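Local coordinates for protein macrophomate synthase intermolecular Diels-Alderase (Macrophoma commelinae, PDB 1IZC) that is a TIM-barrel enzyme of the HpcH/HpaI aldolase/citrate lyase family that holds a magnesium ion and pyruvic acid in its pocket, at residues S162-P165 with V171-S174; D34-P39 with G247-G252. The protein carries 1 engineered substitution. One frame throughout, in Å; residues are numbered along the deposited sequence.

Interaction 1: S162-P165 with V171-S174; sequences SLFP and VATS
Phe164 lays its ring against the first turn of the helix that opens at residues 171-174, and this apolar packing makes up most of the contact. The CB of Ala172 sits 3.7 Å from Phe164 CG, close to the root of the ring, while the backbone carbon of Ala172 lies over one face, displaced toward the rim. Farther out along the ring, Phe164 CE1 reaches 3.7 Å from Thr173 CA. With CG anti to its own carbonyl carbon (chi1 -59°), the ring is carried across to the helix. The hydroxyl of Thr173 comes in at the ring edge, its OG1 3.6 Å from Phe164 CD1.

The polar part gathers round two hydroxyls, Ser162 OG and Thr173 OG1, which approach to 3.0 Å. Ser162 OG accepts the backbone N-H of Phe164 at 3.0 Å, closing an ST turn; its position anti to the backbone N (chi1 168°) points it at the helix. A water ties the two segments together, accepting from Leu163 N at 3.0 Å and donating to Thr173 OG1 at 2.6 Å. Both hydroxyls have hydrogen-bond partners in the connecting loop: Ser162 OG bonds Asp167 OD2, and Thr173 OG1 bonds Asn170 OD1. Asp167 OD1 also takes the backbone N-H of Ala172, so the same carboxylate joins the ST turn to the start of the helix.

The second subunit borders the contact: its Gln8 bonds Leu163 O, and its Leu11 and Lys3 pack on Leu163 and Phe164. Within the chain the contact is a local one at the surface, folding the long loop after helix 129-139 back onto helix 171-177, which leads into barrel strand 179-184.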
loop_
_atom_site.group_PDB
_atom_site.type_symbol
_atom_site.label_atom_id
_atom_site.label_comp_id
_atom_site.label_asym_id
_atom_site.label_seq_id
_atom_site.Cartn_x
_atom_site.Cartn_y
_atom_site.Cartn_z
ATOM N N SER A 162 25.293 -10.123 17.987
ATOM C CA SER A 162 24.679 -11.369 18.443
ATOM C C SER A 162 25.038 -11.566 19.913
ATOM O O SER A 162 26.049 -11.048 20.384
ATOM C CB SER A 162 25.219 -12.557 17.631
ATOM O OG SER A 162 24.846 -13.798 18.231
ATOM N N LEU A 163 24.213 -12.311 20.638
ATOM C CA LEU A 163 24.493 -12.590 22.045
ATOM C C LEU A 163 25.547 -13.680 22.130
ATOM O O LEU A 163 26.174 -13.854 23.170
ATOM C CB LEU A 163 23.256 -13.109 22.765
ATOM C CG LEU A 163 22.061 -12.167 22.920
ATOM C CD1 LEU A 163 20.932 -12.926 23.599
ATOM C CD2 LEU A 163 22.470 -10.945 23.740
ATOM N N PHE A 164 25.721 -14.412 21.035
ATOM C CA PHE A 164 26.673 -15.523 20.999
ATOM C C PHE A 164 28.039 -15.134 20.461
ATOM O O PHE A 164 28.159 -14.232 19.643
ATOM C CB PHE A 164 26.088 -16.668 20.172
ATOM C CG PHE A 164 24.786 -17.175 20.708
ATOM C CD1 PHE A 164 23.593 -16.527 20.403
ATOM C CD2 PHE A 164 24.760 -18.252 21.591
ATOM C CE1 PHE A 164 22.390 -16.943 20.977
ATOM C CE2 PHE A 164 23.564 -18.676 22.172
ATOM C CZ PHE A 164 22.376 -18.020 21.866
ATOM N N PRO A 165 29.097 -15.826 20.925
ATOM C CA PRO A 165 30.483 -15.571 20.504
ATOM C C PRO A 165 30.717 -15.898 19.035
ATOM O O PRO A 165 30.169 -16.875 18.520
ATOM C CB PRO A 165 31.308 -16.500 21.404
ATOM C CG PRO A 165 30.408 -16.811 22.553
ATOM C CD PRO A 165 29.042 -16.902 21.928
ATOM N N VAL A 171 23.753 -17.193 13.166
ATOM C CA VAL A 171 23.303 -18.556 12.949
ATOM C C VAL A 171 23.018 -19.202 14.306
ATOM O O VAL A 171 22.076 -19.975 14.443
ATOM C CB VAL A 171 24.385 -19.375 12.204
ATOM C CG1 VAL A 171 24.125 -20.866 12.368
ATOM C CG2 VAL A 171 24.372 -19.004 10.731
ATOM N N ALA A 172 23.830 -18.884 15.309
ATOM C CA ALA A 172 23.636 -19.451 16.642
ATOM C C ALA A 172 22.357 -18.883 17.246
ATOM O O ALA A 172 21.574 -19.592 17.883
ATOM C CB ALA A 172 24.839 -19.120 17.544
ATOM N N THR A 173 22.156 -17.586 17.046
ATOM C CA THR A 173 20.963 -16.923 17.565
ATOM C C THR A 173 19.734 -17.648 17.051
ATOM O O THR A 173 18.843 -18.038 17.818
ATOM C CB THR A 173 20.909 -15.469 17.091
ATOM O OG1 THR A 173 22.027 -14.765 17.630
ATOM C CG2 THR A 173 19.605 -14.802 17.549
ATOM N N SER A 174 19.692 -17.838 15.739
ATOM C CA SER A 174 18.561 -18.496 15.123
ATOM C C SER A 174 18.364 -19.936 15.567
ATOM O O SER A 174 17.256 -20.349 15.915
ATOM C CB SER A 174 18.700 -18.436 13.604
ATOM O OG SER A 174 18.631 -17.082 13.161
HETATM O O HOH W 1 21.569 -13.392 19.817
#

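Interaction 2: D34-P39 with G247-G252; sequences DAMADP and GVPIFG
A small van der Waals contact, carried by one methionine and one proline, joins Met36 near the C-terminal end of helix 28-37 to the turn that leads into barrel strand 250-253. The helix precedes the first strand of the eight-stranded parallel barrel, and the turn at 247-249 enters the seventh, so residues some 200 positions apart in the chain meet here. Met36 and Pro249 have the nearest CA atoms across the two segments, 7.0 Å from Met36 CA to Pro249 CA.

The thioether does most of the touching. Met36 SD rests 3.8 Å from Pro249 CD, on the side of the pyrrolidine ring next to its nitrogen, while Met36 CG passes 4.2 Å from Pro249 CB, at the far end of the same ring from CD. The side chain thus runs across the proline from CB to CD. It leaves the helix extended through chi2 (179°) and then bends at chi3 (-89°), which turns its methyl off the line of the chain. The sulfur also comes within 3.9 Å of Gly247 O, two residues before the proline.

Gly247 ends helix 230-245 in a Schellman motif, with a positive phi of 69°, a backbone shape that glycine adopts readily. Beyond it, Pro249 is buried; its backbone hydrogen-bonds Leu205, in the adjacent barrel strand 205-207, and its ring is also touched by Arg269, which packs on Ala35 and Pro39 as well.

Between the two segments there is thus neither charge pairing nor hydrogen bonding. The association rests on dispersion between a flexible, polarisable thioether and a rigid ring, an interaction that makes little demand on direction.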
loop_
_atom_site.group_PDB
_atom_site.type_symbol
_atom_site.label_atom_id
_atom_site.label_comp_id
_atom_site.label_asym_id
_atom_site.label_seq_id
_atom_site.Cartn_x
_atom_site.Cartn_y
_atom_site.Cartn_z
ATOM N N ASP A 34 11.971 -21.461 31.185
ATOM C CA ASP A 34 11.811 -20.738 32.446
ATOM C C ASP A 34 10.379 -20.829 32.975
ATOM O O ASP A 34 10.165 -20.917 34.191
ATOM C CB ASP A 34 12.223 -19.268 32.285
ATOM C CG ASP A 34 13.714 -19.096 32.061
ATOM O OD1 ASP A 34 14.484 -20.060 32.280
ATOM O OD2 ASP A 34 14.132 -17.988 31.666
ATOM N N ALA A 35 9.397 -20.822 32.073
ATOM C CA ALA A 35 7.994 -20.932 32.469
ATOM C C ALA A 35 7.703 -22.352 32.972
ATOM O O ALA A 35 6.880 -22.553 33.864
ATOM C CB ALA A 35 7.073 -20.582 31.290
ATOM N N MET A 36 8.374 -23.345 32.397
ATOM C CA MET A 36 8.186 -24.713 32.860
ATOM C C MET A 36 8.755 -24.854 34.273
ATOM O O MET A 36 8.150 -25.492 35.129
ATOM C CB MET A 36 8.874 -25.688 31.912
ATOM C CG MET A 36 8.153 -25.785 30.591
ATOM S SD MET A 36 8.974 -26.912 29.489
ATOM C CE MET A 36 10.116 -25.846 28.651
ATOM N N ALA A 37 9.902 -24.232 34.516
ATOM C CA ALA A 37 10.546 -24.288 35.828
ATOM C C ALA A 37 9.750 -23.527 36.882
ATOM O O ALA A 37 9.718 -23.919 38.050
ATOM C CB ALA A 37 11.956 -23.712 35.745
ATOM N N ASP A 38 9.116 -22.431 36.462
ATOM C CA ASP A 38 8.321 -21.606 37.369
ATOM C C ASP A 38 7.079 -21.155 36.608
ATOM O O ASP A 38 7.113 -20.150 35.910
ATOM C CB ASP A 38 9.141 -20.391 37.809
ATOM C CG ASP A 38 8.367 -19.458 38.729
ATOM O OD1 ASP A 38 7.163 -19.695 38.933
ATOM O OD2 ASP A 38 8.976 -18.493 39.238
ATOM N N PRO A 39 5.969 -21.900 36.740
ATOM C CA PRO A 39 4.713 -21.583 36.052
ATOM C C PRO A 39 4.111 -20.206 36.304
ATOM O O PRO A 39 3.187 -19.811 35.593
ATOM C CB PRO A 39 3.786 -22.720 36.474
ATOM C CG PRO A 39 4.760 -23.868 36.674
ATOM C CD PRO A 39 5.867 -23.195 37.436
ATOM N N GLY A 247 7.409 -33.610 28.580
ATOM C CA GLY A 247 7.988 -32.352 29.009
ATOM C C GLY A 247 7.833 -31.253 27.970
ATOM O O GLY A 247 8.741 -30.434 27.783
ATOM N N VAL A 248 6.679 -31.243 27.302
ATOM C CA VAL A 248 6.387 -30.245 26.268
ATOM C C VAL A 248 5.316 -29.283 26.775
ATOM O O VAL A 248 4.220 -29.699 27.166
ATOM C CB VAL A 248 5.898 -30.931 24.973
ATOM C CG1 VAL A 248 5.606 -29.890 23.897
ATOM C CG2 VAL A 248 6.973 -31.882 24.476
ATOM N N PRO A 249 5.615 -27.977 26.787
ATOM C CA PRO A 249 4.596 -27.046 27.277
ATOM C C PRO A 249 3.478 -26.873 26.269
ATOM O O PRO A 249 3.705 -26.961 25.065
ATOM C CB PRO A 249 5.379 -25.760 27.487
ATOM C CG PRO A 249 6.379 -25.804 26.364
ATOM C CD PRO A 249 6.838 -27.258 26.381
ATOM N N ILE A 250 2.271 -26.630 26.764
ATOM C CA ILE A 250 1.135 -26.428 25.877
ATOM C C ILE A 250 0.942 -24.940 25.598
ATOM O O ILE A 250 1.138 -24.092 26.479
ATOM C CB ILE A 250 -0.161 -27.009 26.486
ATOM C CG1 ILE A 250 0.001 -28.522 26.690
ATOM C CG2 ILE A 250 -1.352 -26.731 25.560
ATOM C CD1 ILE A 250 -1.156 -29.167 27.437
ATOM N N PHE A 251 0.583 -24.644 24.351
ATOM C CA PHE A 251 0.314 -23.294 23.862
ATOM C C PHE A 251 -1.185 -23.259 23.604
ATOM O O PHE A 251 -1.729 -24.190 23.008
ATOM C CB PHE A 251 1.009 -23.056 22.522
ATOM C CG PHE A 251 2.457 -22.710 22.626
ATOM C CD1 PHE A 251 3.349 -23.541 23.299
ATOM C CD2 PHE A 251 2.944 -21.569 21.999
ATOM C CE1 PHE A 251 4.714 -23.236 23.342
ATOM C CE2 PHE A 251 4.300 -21.253 22.034
ATOM C CZ PHE A 251 5.190 -22.090 22.707
ATOM N N GLY A 252 -1.863 -22.203 24.030
ATOM C CA GLY A 252 -3.295 -22.153 23.784
ATOM C C GLY A 252 -3.892 -20.784 24.037
ATOM O O GLY A 252 -3.168 -19.827 24.281
#

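Interaction 1 is a surface contact near the second subunit, whereas interaction 2 lies nearer the middle of the chain and is partly buried, bringing a buried proline together with more open neighbours. They share no helix or strand: 162-165 with 171-174 folds the end of a loop back onto the helix before the fifth barrel strand, with five residues between the segments, while 34-39 with 247-252 joins elements distant in sequence and encloses the first contact along the chain. Their centres are 24 Å apart and they do not touch. The chemistry follows place: aromatic packing mixed with hydroxyls and a water at the surface, purely van der Waals packing at the barrel.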